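Local coordinates for extracellular solute-binding protein, family 1 (Bifidobacterium longum subsp. infantis ATCC 15697, PDB 3QUF), which probably captures a solute outside the cell and delivers it to an ABC-type membrane importer, at residues Y35-D40 with P299-A304; T159-I164 with F226-A231; E180-Q185 with K241-S246; G205-D210 with K366-N371. All blocks are in the same frame, centred on the assembly; numbering follows the deposited sequence.

From the N terminus, the end of strand 30-36 is met again only after 258 residues, where contact 1 sets Tyr-37 and Phe-38 against strand 295-305. Contacts 2 and 3 are both nested in the loop it closes. Contact 2 pairs helix 160-172 with helix 223-234, and contact 3 joins the loop after strand 176-178 to the turn before helix 247-255. These two cross, and they touch where Trp-229 packs on Phe-182. Contact 4 returns to the loop at 205-210 from strand 367-368 and so crosses all three others. It meets contact 3 through Trp-369 and Gln-185, and it shares a sheet with contact 1, strand 367-368 lying beside strand 295-305.

Contact 1: Y35-D40 with P299-A304; sequences YSYFKD and PDQGFA
Part of the rim of the Phe-38 ring is turned onto oxygens: CZ lies 3.3 Å from Asp-300 O, which sits at the ring edge in its plane, and CE1 is 3.5 Å from Asp-300 OD2. The carboxylate stands nearly perpendicular to the ring, at 85°. No hydrogen bond crosses the contact, so the slightly positive hydrogens of the ring edge probably supply what polar attraction there is. Past the same rim, Phe-38 CE2 is 3.7 Å from Phe-303 CZ. These two rings are almost parallel, at 12°, but are slid so far apart that they barely overlap. Strands 30-36 and 295-305 do not pair here; both flank strand 86-89 in the central sheet, and Asn-88 ties them by accepting from Tyr-37 N and donating to Gly-302 O. Phe-38 and Phe-303 therefore meet over that middle strand, and both rest on Ile-43 of helix 40-53. Gln-301 touches both aromatic residues of 35-40. Its CG is 3.7 Å from Phe-38 CZ and equally far from Tyr-37 CE2, while the chain, bent at chi2 (-46°), folds back to let NE2 donate to Asp-300 OD1 at 3.1 Å. Asp-300 itself is the centre of an inverse gamma turn. Tyr-37 CD2 covers the centre of one face of the Phe-38 ring.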
# COMPACT_ATOMS: atom_id res chain seq x y z
N TYR A 35 7.92 18.41 10.66
CA TYR A 35 6.54 18.18 11.08
C TYR A 35 6.22 16.79 10.59
O TYR A 35 6.05 16.56 9.39
CB TYR A 35 5.58 19.20 10.50
CG TYR A 35 4.18 19.06 11.06
CD1 TYR A 35 3.99 18.96 12.43
CD2 TYR A 35 3.08 19.04 10.26
CE1 TYR A 35 2.70 18.83 12.97
CE2 TYR A 35 1.79 18.91 10.79
CZ TYR A 35 1.62 18.80 12.14
OH TYR A 35 0.37 18.71 12.72
N SER A 36 6.18 15.85 11.52
CA SER A 36 6.15 14.41 11.22
C SER A 36 4.75 13.77 11.26
O SER A 36 4.00 13.94 12.22
CB SER A 36 7.04 13.68 12.22
OG SER A 36 7.01 12.27 12.04
N TYR A 37 4.41 13.07 10.19
CA TYR A 37 3.20 12.22 10.15
C TYR A 37 3.34 11.07 11.15
O TYR A 37 2.36 10.58 11.72
CB TYR A 37 3.04 11.67 8.78
CG TYR A 37 1.97 10.65 8.59
CD1 TYR A 37 0.66 11.02 8.47
CD2 TYR A 37 2.29 9.32 8.62
CE1 TYR A 37 -0.33 10.04 8.29
CE2 TYR A 37 1.33 8.34 8.45
CZ TYR A 37 0.03 8.72 8.30
OH TYR A 37 -0.93 7.74 8.14
N PHE A 38 4.57 10.63 11.33
CA PHE A 38 4.88 9.47 12.18
C PHE A 38 4.97 9.89 13.62
O PHE A 38 5.52 10.94 13.97
CB PHE A 38 6.20 8.87 11.70
CG PHE A 38 6.12 8.32 10.33
CD1 PHE A 38 5.47 7.12 10.09
CD2 PHE A 38 6.57 9.05 9.21
CE1 PHE A 38 5.36 6.64 8.79
CE2 PHE A 38 6.44 8.56 7.95
CZ PHE A 38 5.84 7.37 7.74
N LYS A 39 4.43 9.03 14.49
CA LYS A 39 4.52 9.25 15.90
C LYS A 39 5.94 8.97 16.43
O LYS A 39 6.75 8.31 15.77
CB LYS A 39 3.50 8.39 16.61
CG LYS A 39 2.04 8.85 16.33
CD LYS A 39 1.05 8.22 17.29
CE LYS A 39 -0.18 9.13 17.49
NZ LYS A 39 -0.84 9.37 16.16
N ASP A 40 6.21 9.44 17.64
CA ASP A 40 7.51 9.19 18.24
C ASP A 40 7.81 7.69 18.32
O ASP A 40 8.96 7.31 18.18
CB ASP A 40 7.63 9.86 19.62
CG ASP A 40 8.98 9.60 20.29
OD1 ASP A 40 10.00 10.20 19.90
OD2 ASP A 40 8.98 8.78 21.20
N PRO A 299 4.06 2.46 -0.50
CA PRO A 299 4.99 3.16 0.33
C PRO A 299 4.31 3.64 1.63
O PRO A 299 3.17 4.10 1.61
CB PRO A 299 5.40 4.35 -0.56
CG PRO A 299 4.14 4.68 -1.30
CD PRO A 299 3.63 3.28 -1.65
N ASP A 300 5.03 3.54 2.74
CA ASP A 300 4.55 4.08 4.02
C ASP A 300 4.93 5.57 4.06
O ASP A 300 5.86 5.99 4.78
CB ASP A 300 5.11 3.31 5.20
CG ASP A 300 4.48 3.75 6.52
OD1 ASP A 300 3.37 4.38 6.45
OD2 ASP A 300 4.98 3.34 7.60
N GLN A 301 4.22 6.35 3.24
CA GLN A 301 4.45 7.77 3.00
C GLN A 301 5.85 8.11 2.45
O GLN A 301 6.69 7.24 2.27
CB GLN A 301 4.18 8.61 4.26
CG GLN A 301 3.18 8.06 5.21
CD GLN A 301 1.93 7.56 4.58
OE1 GLN A 301 1.39 8.13 3.62
NE2 GLN A 301 1.46 6.42 5.11
N GLY A 302 6.02 9.36 2.12
CA GLY A 302 7.28 9.88 1.59
C GLY A 302 7.77 11.03 2.44
O GLY A 302 6.99 11.66 3.17
N PHE A 303 9.06 11.29 2.36
CA PHE A 303 9.69 12.42 3.04
C PHE A 303 10.07 13.48 2.04
O PHE A 303 10.60 13.17 0.99
CB PHE A 303 10.93 11.95 3.79
CG PHE A 303 10.62 11.03 4.92
CD1 PHE A 303 10.28 9.70 4.68
CD2 PHE A 303 10.59 11.49 6.23
CE1 PHE A 303 9.92 8.86 5.75
CE2 PHE A 303 10.25 10.65 7.27
CZ PHE A 303 9.91 9.34 7.02
N ALA A 304 9.82 14.73 2.39
CA ALA A 304 10.04 15.87 1.52
C ALA A 304 10.70 17.01 2.29
O ALA A 304 10.65 17.07 3.54
CB ALA A 304 8.69 16.33 0.94

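Contact 2: T159-I164 with F226-A231; sequences TWDEFI and FKRWEA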
# COMPACT_ATOMS: atom_id res chain seq x y z
N THR A 159 -3.76 -18.98 -10.66
CA THR A 159 -4.59 -18.08 -11.44
C THR A 159 -5.94 -17.92 -10.81
O THR A 159 -6.41 -18.76 -10.07
CB THR A 159 -4.77 -18.59 -12.87
OG1 THR A 159 -5.54 -19.81 -12.83
CG2 THR A 159 -3.41 -18.85 -13.52
N TRP A 160 -6.59 -16.82 -11.12
CA TRP A 160 -7.92 -16.55 -10.60
C TRP A 160 -8.96 -17.64 -10.95
O TRP A 160 -9.80 -18.01 -10.12
CB TRP A 160 -8.36 -15.16 -11.07
CG TRP A 160 -9.57 -14.68 -10.39
CD1 TRP A 160 -10.82 -14.62 -10.90
CD2 TRP A 160 -9.65 -14.12 -9.08
NE1 TRP A 160 -11.70 -14.10 -9.97
CE2 TRP A 160 -11.00 -13.79 -8.84
CE3 TRP A 160 -8.70 -13.88 -8.07
CZ2 TRP A 160 -11.44 -13.23 -7.65
CZ3 TRP A 160 -9.14 -13.34 -6.88
CH2 TRP A 160 -10.50 -13.00 -6.69
N ASP A 161 -8.91 -18.15 -12.18
CA ASP A 161 -9.83 -19.21 -12.58
C ASP A 161 -9.63 -20.44 -11.68
O ASP A 161 -10.60 -21.06 -11.23
CB ASP A 161 -9.63 -19.56 -14.07
CG ASP A 161 -9.93 -18.38 -14.99
OD1 ASP A 161 -10.27 -17.29 -14.49
OD2 ASP A 161 -9.82 -18.54 -16.23
N GLU A 162 -8.37 -20.77 -11.37
CA GLU A 162 -8.07 -21.88 -10.45
C GLU A 162 -8.54 -21.59 -9.02
O GLU A 162 -8.97 -22.47 -8.26
CB GLU A 162 -6.56 -22.20 -10.47
CG GLU A 162 -6.03 -22.72 -11.81
CD GLU A 162 -4.51 -22.49 -12.02
OE1 GLU A 162 -3.88 -21.73 -11.26
OE2 GLU A 162 -3.93 -23.10 -12.95
N PHE A 163 -8.43 -20.33 -8.63
CA PHE A 163 -8.95 -19.89 -7.34
C PHE A 163 -10.47 -20.07 -7.23
O PHE A 163 -10.99 -20.47 -6.17
CB PHE A 163 -8.56 -18.43 -7.10
CG PHE A 163 -9.16 -17.80 -5.87
CD1 PHE A 163 -8.66 -18.08 -4.62
CD2 PHE A 163 -10.16 -16.84 -5.98
CE1 PHE A 163 -9.20 -17.47 -3.47
CE2 PHE A 163 -10.68 -16.23 -4.85
CZ PHE A 163 -10.19 -16.55 -3.60
N ILE A 164 -11.18 -19.78 -8.31
CA ILE A 164 -12.63 -19.94 -8.32
C ILE A 164 -12.94 -21.44 -8.20
O ILE A 164 -13.80 -21.85 -7.40
CB ILE A 164 -13.28 -19.33 -9.58
CG1 ILE A 164 -13.22 -17.80 -9.52
CG2 ILE A 164 -14.75 -19.77 -9.71
CD1 ILE A 164 -13.66 -17.09 -10.81
N PHE A 226 -13.24 -6.27 -13.03
CA PHE A 226 -14.50 -6.43 -12.33
C PHE A 226 -15.23 -7.68 -12.85
O PHE A 226 -15.89 -8.36 -12.08
CB PHE A 226 -15.41 -5.24 -12.53
CG PHE A 226 -15.18 -4.06 -11.58
CD1 PHE A 226 -15.10 -4.23 -10.21
CD2 PHE A 226 -15.13 -2.77 -12.08
CE1 PHE A 226 -14.94 -3.12 -9.35
CE2 PHE A 226 -14.99 -1.68 -11.24
CZ PHE A 226 -14.89 -1.86 -9.87
N LYS A 227 -15.14 -7.96 -14.14
CA LYS A 227 -15.82 -9.13 -14.73
C LYS A 227 -15.30 -10.42 -14.10
O LYS A 227 -16.07 -11.34 -13.80
CB LYS A 227 -15.65 -9.21 -16.25
CG LYS A 227 -16.47 -8.22 -17.06
CD LYS A 227 -16.52 -8.66 -18.56
CE LYS A 227 -17.11 -7.59 -19.51
NZ LYS A 227 -18.36 -6.94 -19.02
N ARG A 228 -13.98 -10.52 -13.95
CA ARG A 228 -13.38 -11.71 -13.38
C ARG A 228 -13.65 -11.77 -11.88
O ARG A 228 -13.94 -12.84 -11.33
CB ARG A 228 -11.90 -11.78 -13.70
CG ARG A 228 -11.61 -11.84 -15.20
CD ARG A 228 -12.36 -13.02 -15.88
NE ARG A 228 -12.07 -14.29 -15.21
CZ ARG A 228 -12.93 -15.30 -15.01
NH1 ARG A 228 -14.18 -15.20 -15.40
NH2 ARG A 228 -12.54 -16.41 -14.39
N TRP A 229 -13.61 -10.62 -11.24
CA TRP A 229 -13.94 -10.55 -9.81
C TRP A 229 -15.43 -10.91 -9.60
O TRP A 229 -15.75 -11.68 -8.70
CB TRP A 229 -13.59 -9.15 -9.24
CG TRP A 229 -13.38 -9.09 -7.77
CD1 TRP A 229 -12.35 -9.60 -7.08
CD2 TRP A 229 -14.24 -8.47 -6.81
NE1 TRP A 229 -12.49 -9.32 -5.74
CE2 TRP A 229 -13.63 -8.61 -5.55
CE3 TRP A 229 -15.44 -7.77 -6.90
CZ2 TRP A 229 -14.20 -8.13 -4.38
CZ3 TRP A 229 -15.99 -7.27 -5.74
CH2 TRP A 229 -15.37 -7.47 -4.49
N GLU A 230 -16.33 -10.38 -10.44
CA GLU A 230 -17.77 -10.69 -10.38
C GLU A 230 -17.98 -12.22 -10.56
O GLU A 230 -18.83 -12.83 -9.89
CB GLU A 230 -18.55 -9.90 -11.45
CG GLU A 230 -20.07 -10.14 -11.47
CD GLU A 230 -20.80 -9.45 -12.64
OE1 GLU A 230 -20.13 -8.89 -13.54
OE2 GLU A 230 -22.05 -9.46 -12.67
N ALA A 231 -17.20 -12.83 -11.44
CA ALA A 231 -17.33 -14.27 -11.71
C ALA A 231 -17.08 -15.10 -10.45
O ALA A 231 -17.74 -16.12 -10.24
CB ALA A 231 -16.37 -14.72 -12.84
O HOH W 1 -9.45 -15.03 -14.74
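Two helices running nearly parallel, 160-172 and 223-234, meet through Trp-160, Asp-161 and Ile-164 of one and Arg-228, Trp-229 and Ala-231 of the other; the axes of the short segments pass 10.5 Å apart at 16°. With chi1 at -169° the Trp-160 indole swings across the gap, and NE1 donates to the backbone oxygen Arg-228 O at 2.9 Å, arriving from above the carbonyl plane. Next along the same edge, CZ2 comes to 3.8 Å from Trp-229 CD1, the two ring systems slid apart with little overlap. Replacing Trp-160 by an alanine would probably leave Arg-228 O without this donor and open a gap beside Trp-229. Arg-228 curls back, bent at chi2 and chi3, to form a salt bridge with Asp-161, although the very short distance and a second Asp-161 conformer make its details doubtful. Ile-164 CD1 lies 4.1 Å from Ala-231 CB. A capping box starts the first helix, Thr-159 N donating to Glu-162 OE1 at 2.8 Å and Glu-162 N donating weakly to Thr-159 OG1. Beyond the pair, Trp-229 donates to Ser-189 and packs on helix 376-391, while Phe-163 covers part of one Trp-160 face and meets Phe-141 of strand 135-144.

Contact 3: E180-Q185 with K241-S246; sequences EDFNTQ and KSVGLS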
# COMPACT_ATOMS: atom_id res chain seq x y z
N GLU A 180 -13.94 -11.50 2.80
CA GLU A 180 -13.15 -10.28 2.74
C GLU A 180 -13.86 -9.08 3.32
O GLU A 180 -15.07 -9.00 3.28
CB GLU A 180 -12.80 -10.01 1.30
CG GLU A 180 -11.73 -8.97 1.11
CD GLU A 180 -11.12 -9.01 -0.30
OE1 GLU A 180 -11.82 -9.42 -1.25
OE2 GLU A 180 -9.97 -8.61 -0.43
N ASP A 181 -13.08 -8.20 3.92
CA ASP A 181 -13.57 -6.92 4.43
C ASP A 181 -13.76 -5.95 3.23
O ASP A 181 -12.79 -5.51 2.68
CB ASP A 181 -12.56 -6.37 5.43
CG ASP A 181 -12.93 -4.99 5.97
OD1 ASP A 181 -14.16 -4.68 6.09
OD2 ASP A 181 -11.99 -4.22 6.27
N PHE A 182 -15.01 -5.73 2.81
CA PHE A 182 -15.35 -4.75 1.75
C PHE A 182 -15.77 -3.34 2.28
O PHE A 182 -16.18 -2.49 1.48
CB PHE A 182 -16.51 -5.26 0.90
CG PHE A 182 -16.30 -6.62 0.33
CD1 PHE A 182 -15.10 -6.93 -0.30
CD2 PHE A 182 -17.29 -7.56 0.39
CE1 PHE A 182 -14.89 -8.19 -0.83
CE2 PHE A 182 -17.09 -8.84 -0.14
CZ PHE A 182 -15.90 -9.15 -0.75
N ASN A 183 -15.64 -3.11 3.59
CA ASN A 183 -16.30 -1.96 4.25
C ASN A 183 -15.51 -0.70 4.31
O ASN A 183 -16.07 0.38 4.24
CB ASN A 183 -16.62 -2.31 5.72
CG ASN A 183 -17.72 -3.29 5.85
OD1 ASN A 183 -18.36 -3.65 4.85
ND2 ASN A 183 -17.98 -3.73 7.07
N THR A 184 -14.20 -0.86 4.48
CA THR A 184 -13.28 0.21 4.86
C THR A 184 -12.35 0.65 3.74
O THR A 184 -11.76 1.73 3.80
CB THR A 184 -12.36 -0.28 5.98
OG1 THR A 184 -11.86 -1.58 5.62
CG2 THR A 184 -13.12 -0.36 7.30
N GLN A 185 -12.20 -0.20 2.74
CA GLN A 185 -11.30 0.10 1.64
C GLN A 185 -11.66 -0.73 0.43
O GLN A 185 -12.43 -1.70 0.52
CB GLN A 185 -9.86 -0.18 2.07
CG GLN A 185 -9.68 -1.60 2.52
CD GLN A 185 -8.27 -1.91 3.00
OE1 GLN A 185 -7.38 -1.06 3.01
NE2 GLN A 185 -8.07 -3.16 3.38
N LYS A 241 -22.60 -13.19 2.06
CA LYS A 241 -22.44 -13.14 3.51
C LYS A 241 -21.17 -12.43 3.93
O LYS A 241 -21.00 -12.13 5.11
CB LYS A 241 -22.47 -14.55 4.12
CG LYS A 241 -21.23 -15.36 3.97
CD LYS A 241 -21.45 -16.74 4.47
CE LYS A 241 -20.26 -17.61 4.24
NZ LYS A 241 -20.44 -18.99 4.71
N SER A 242 -20.30 -12.12 2.96
CA SER A 242 -19.11 -11.34 3.22
C SER A 242 -19.37 -9.83 3.29
O SER A 242 -18.58 -9.10 3.86
CB SER A 242 -18.03 -11.66 2.18
OG SER A 242 -16.75 -11.34 2.69
N VAL A 243 -20.51 -9.34 2.74
CA VAL A 243 -20.77 -7.90 2.80
C VAL A 243 -21.13 -7.51 4.21
O VAL A 243 -22.00 -8.16 4.82
CB VAL A 243 -21.92 -7.42 1.89
CG1 VAL A 243 -22.18 -5.90 2.13
CG2 VAL A 243 -21.59 -7.69 0.45
N GLY A 244 -20.49 -6.47 4.71
CA GLY A 244 -20.76 -5.96 6.05
C GLY A 244 -19.80 -6.52 7.09
O GLY A 244 -19.74 -6.01 8.21
N LEU A 245 -19.07 -7.58 6.76
CA LEU A 245 -18.09 -8.11 7.74
C LEU A 245 -16.92 -7.17 7.94
O LEU A 245 -16.40 -6.59 6.99
CB LEU A 245 -17.57 -9.49 7.34
CG LEU A 245 -18.49 -10.68 7.25
CD1 LEU A 245 -17.65 -11.93 6.99
CD2 LEU A 245 -19.32 -10.86 8.52
N SER A 246 -16.47 -7.03 9.17
CA SER A 246 -15.25 -6.29 9.48
C SER A 246 -14.04 -7.20 9.31
O SER A 246 -14.19 -8.41 9.23
CB SER A 246 -15.27 -5.81 10.91
OG SER A 246 -15.31 -6.91 11.80
O HOH W 2 -17.07 -6.85 4.29
O HOH W 3 -19.14 -5.04 2.94
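Phe-182 lays its ring along Ser-242, with CE2 3.8 Å from Ser-242 CB, and meets Val-243 CA at the ring edge; the carbonyl oxygen of Glu-180 stands over the centre of one face. The Ser-242 side chain, carrying OG anti to the backbone N (chi1 -158°), passes the CE2 rim of this ring, on the same side as Glu-180 O, to accept from Glu-180 N in an almost straight bond of 2.8 Å (174°). The loop that follows strand 176-178 is thereby fixed to the type II beta turn of Ser-242 to Leu-245, which leads into helix 247-255. Gly-244 occupies the third position of that turn at a phi of 95°, where a side chain would jam against the preceding carbonyl. Asn-183 bonds to the turn through its amide: ND2 donates to Gly-244 O at 3.1 Å, lying well above the carbonyl plane although the oxygen is close to the Asn-183 amide plane. A water bridges Asn-183 OD1 and Gly-244 N. A second water accepts from Phe-182 N at 2.8 Å and has Ser-242 O and Leu-245 O within bonding distance. Less favourable is Asp-181 OD1, 3.1 Å from Leu-245 O with both atoms acceptors, although Asn-183 N donates weakly to that carboxylate oxygen. Ser-246 caps the N terminus of helix 247-255, and Phe-182 O accepts from Gln-387 and Gln-388 of helix 376-391.

Contact 4: G205-D210 with K366-N371; sequences GDLDAD and KFYWVN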
# COMPACT_ATOMS: atom_id res chain seq x y z
N GLY A 205 5.18 0.09 -11.20
CA GLY A 205 5.03 1.36 -10.49
C GLY A 205 3.57 1.73 -10.29
O GLY A 205 2.80 0.93 -9.74
N ASP A 206 3.20 2.92 -10.75
CA ASP A 206 1.85 3.42 -10.63
C ASP A 206 0.99 2.83 -11.76
O ASP A 206 0.89 3.40 -12.86
CB ASP A 206 1.88 4.94 -10.65
CG ASP A 206 0.53 5.57 -10.28
OD1 ASP A 206 -0.42 4.84 -9.92
OD2 ASP A 206 0.43 6.82 -10.38
N LEU A 207 0.43 1.64 -11.51
CA LEU A 207 -0.16 0.81 -12.54
C LEU A 207 -1.35 1.44 -13.23
O LEU A 207 -1.55 1.22 -14.40
CB LEU A 207 -0.50 -0.59 -12.01
CG LEU A 207 0.65 -1.42 -11.45
CD1 LEU A 207 0.06 -2.80 -10.94
CD2 LEU A 207 1.78 -1.65 -12.52
N ASP A 208 -2.11 2.26 -12.49
CA ASP A 208 -3.29 2.92 -13.01
C ASP A 208 -2.98 4.26 -13.74
O ASP A 208 -3.89 5.01 -14.08
CB ASP A 208 -4.31 3.18 -11.88
CG ASP A 208 -5.14 1.98 -11.57
OD1 ASP A 208 -6.01 1.63 -12.39
OD2 ASP A 208 -4.97 1.40 -10.48
N ALA A 209 -1.71 4.52 -14.05
CA ALA A 209 -1.36 5.83 -14.63
C ALA A 209 -2.05 6.22 -15.93
O ALA A 209 -2.20 7.44 -16.16
CB ALA A 209 0.19 6.00 -14.74
N ASP A 210 -2.44 5.27 -16.77
CA ASP A 210 -3.22 5.59 -18.01
C ASP A 210 -4.53 6.28 -17.63
O ASP A 210 -4.96 7.24 -18.30
CB ASP A 210 -3.53 4.36 -18.88
CG ASP A 210 -2.31 3.82 -19.63
OD1 ASP A 210 -1.30 4.54 -19.71
OD2 ASP A 210 -2.37 2.68 -20.16
N LYS A 366 6.57 -6.33 -7.40
CA LYS A 366 5.25 -6.80 -7.78
C LYS A 366 4.23 -6.56 -6.64
O LYS A 366 3.53 -7.48 -6.25
CB LYS A 366 5.30 -8.27 -8.14
CG LYS A 366 6.19 -8.58 -9.33
CD LYS A 366 6.04 -10.01 -9.86
CE LYS A 366 4.86 -10.12 -10.91
NZ LYS A 366 4.31 -11.55 -11.28
N PHE A 367 4.20 -5.35 -6.13
CA PHE A 367 3.23 -4.93 -5.14
C PHE A 367 2.54 -3.66 -5.63
O PHE A 367 3.16 -2.81 -6.31
CB PHE A 367 3.87 -4.71 -3.76
CG PHE A 367 4.94 -3.63 -3.73
CD1 PHE A 367 6.26 -3.94 -3.99
CD2 PHE A 367 4.62 -2.34 -3.34
CE1 PHE A 367 7.24 -2.97 -3.94
CE2 PHE A 367 5.59 -1.34 -3.28
CZ PHE A 367 6.90 -1.68 -3.57
N TYR A 368 1.28 -3.50 -5.28
CA TYR A 368 0.51 -2.37 -5.74
C TYR A 368 -0.67 -2.11 -4.81
O TYR A 368 -1.16 -3.02 -4.17
CB TYR A 368 -0.01 -2.61 -7.18
CG TYR A 368 -0.75 -1.44 -7.76
CD1 TYR A 368 -0.10 -0.24 -7.97
CD2 TYR A 368 -2.13 -1.51 -8.05
CE1 TYR A 368 -0.75 0.86 -8.49
CE2 TYR A 368 -2.77 -0.47 -8.63
CZ TYR A 368 -2.08 0.76 -8.82
OH TYR A 368 -2.69 1.86 -9.34
N TRP A 369 -1.10 -0.86 -4.79
CA TRP A 369 -2.34 -0.43 -4.17
C TRP A 369 -2.86 0.75 -4.99
O TRP A 369 -2.08 1.50 -5.57
CB TRP A 369 -2.08 -0.01 -2.70
CG TRP A 369 -3.36 0.10 -1.92
CD1 TRP A 369 -3.94 1.25 -1.44
CD2 TRP A 369 -4.22 -0.97 -1.53
NE1 TRP A 369 -5.11 0.96 -0.78
CE2 TRP A 369 -5.31 -0.40 -0.84
CE3 TRP A 369 -4.19 -2.36 -1.73
CZ2 TRP A 369 -6.34 -1.18 -0.33
CZ3 TRP A 369 -5.21 -3.11 -1.23
CH2 TRP A 369 -6.28 -2.52 -0.54
N VAL A 370 -4.18 0.90 -5.08
CA VAL A 370 -4.76 2.04 -5.82
C VAL A 370 -4.66 3.31 -4.94
O VAL A 370 -5.44 3.48 -3.99
CB VAL A 370 -6.19 1.80 -6.26
CG1 VAL A 370 -6.71 3.02 -7.06
CG2 VAL A 370 -6.29 0.54 -7.21
N ASN A 371 -3.71 4.16 -5.27
CA ASN A 371 -3.44 5.39 -4.50
C ASN A 371 -3.92 6.57 -5.35
O ASN A 371 -3.16 7.17 -6.14
CB ASN A 371 -1.95 5.48 -4.11
CG ASN A 371 -1.57 4.50 -3.02
OD1 ASN A 371 -0.63 3.68 -3.17
ND2 ASN A 371 -2.27 4.57 -1.95
O HOH W 4 3.82 -0.66 -7.90
O HOH W 5 -1.98 4.05 -7.74
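The hydroxyl of Tyr-368 is held by three partners: it donates to Asp-208 OD2 at 2.6 Å, accepts from Asp-208 N at 3.2 Å in a bent bond, and accepts from a water 2.8 Å from OH. The Asp-208 carboxylate is approached on its anti side, close to its plane, and Val-370 CG2 lies 3.6 Å from Asp-208 OD2. Leu-207 lies across one face of the Tyr-368 ring in a CH-pi contact, CB 3.8 Å from the centroid, while its CD1 reaches 3.6 Å from Tyr-368 CG. With CG anti to the backbone N (chi1 -177°), the tyrosine extends straight into the loop, and residues 206-208 wrap its outer end. A phenylalanine at Tyr-368 would probably keep the packing on Leu-207 but leave Asp-208 OD2, Asp-208 N and the water without their hydroxyl partner. The same water lies within bonding distance of Asp-206 OD1, which takes a bond from Trp-212 NE1, and accepts from Asn-371 N; a second water links Gly-205 O with Phe-367 O. Behind the first shell, Asp-208 OD1 accepts from Tyr-198 OH and Trp-222 NE1, which fix the carboxylate that faces the tyrosine. The loop's own shape comes from an inverse gamma turn centred on Asp-206 and a type I beta turn from Asp-206 to Ala-209. Backbone bonds join Tyr-368 to Ile-295 and Gly-297 of strand 295-305, so this buried contact ties the loop after helix 188-199 to parallel strands 295-305 and 367-368 in the middle of the solute-binding protein fold.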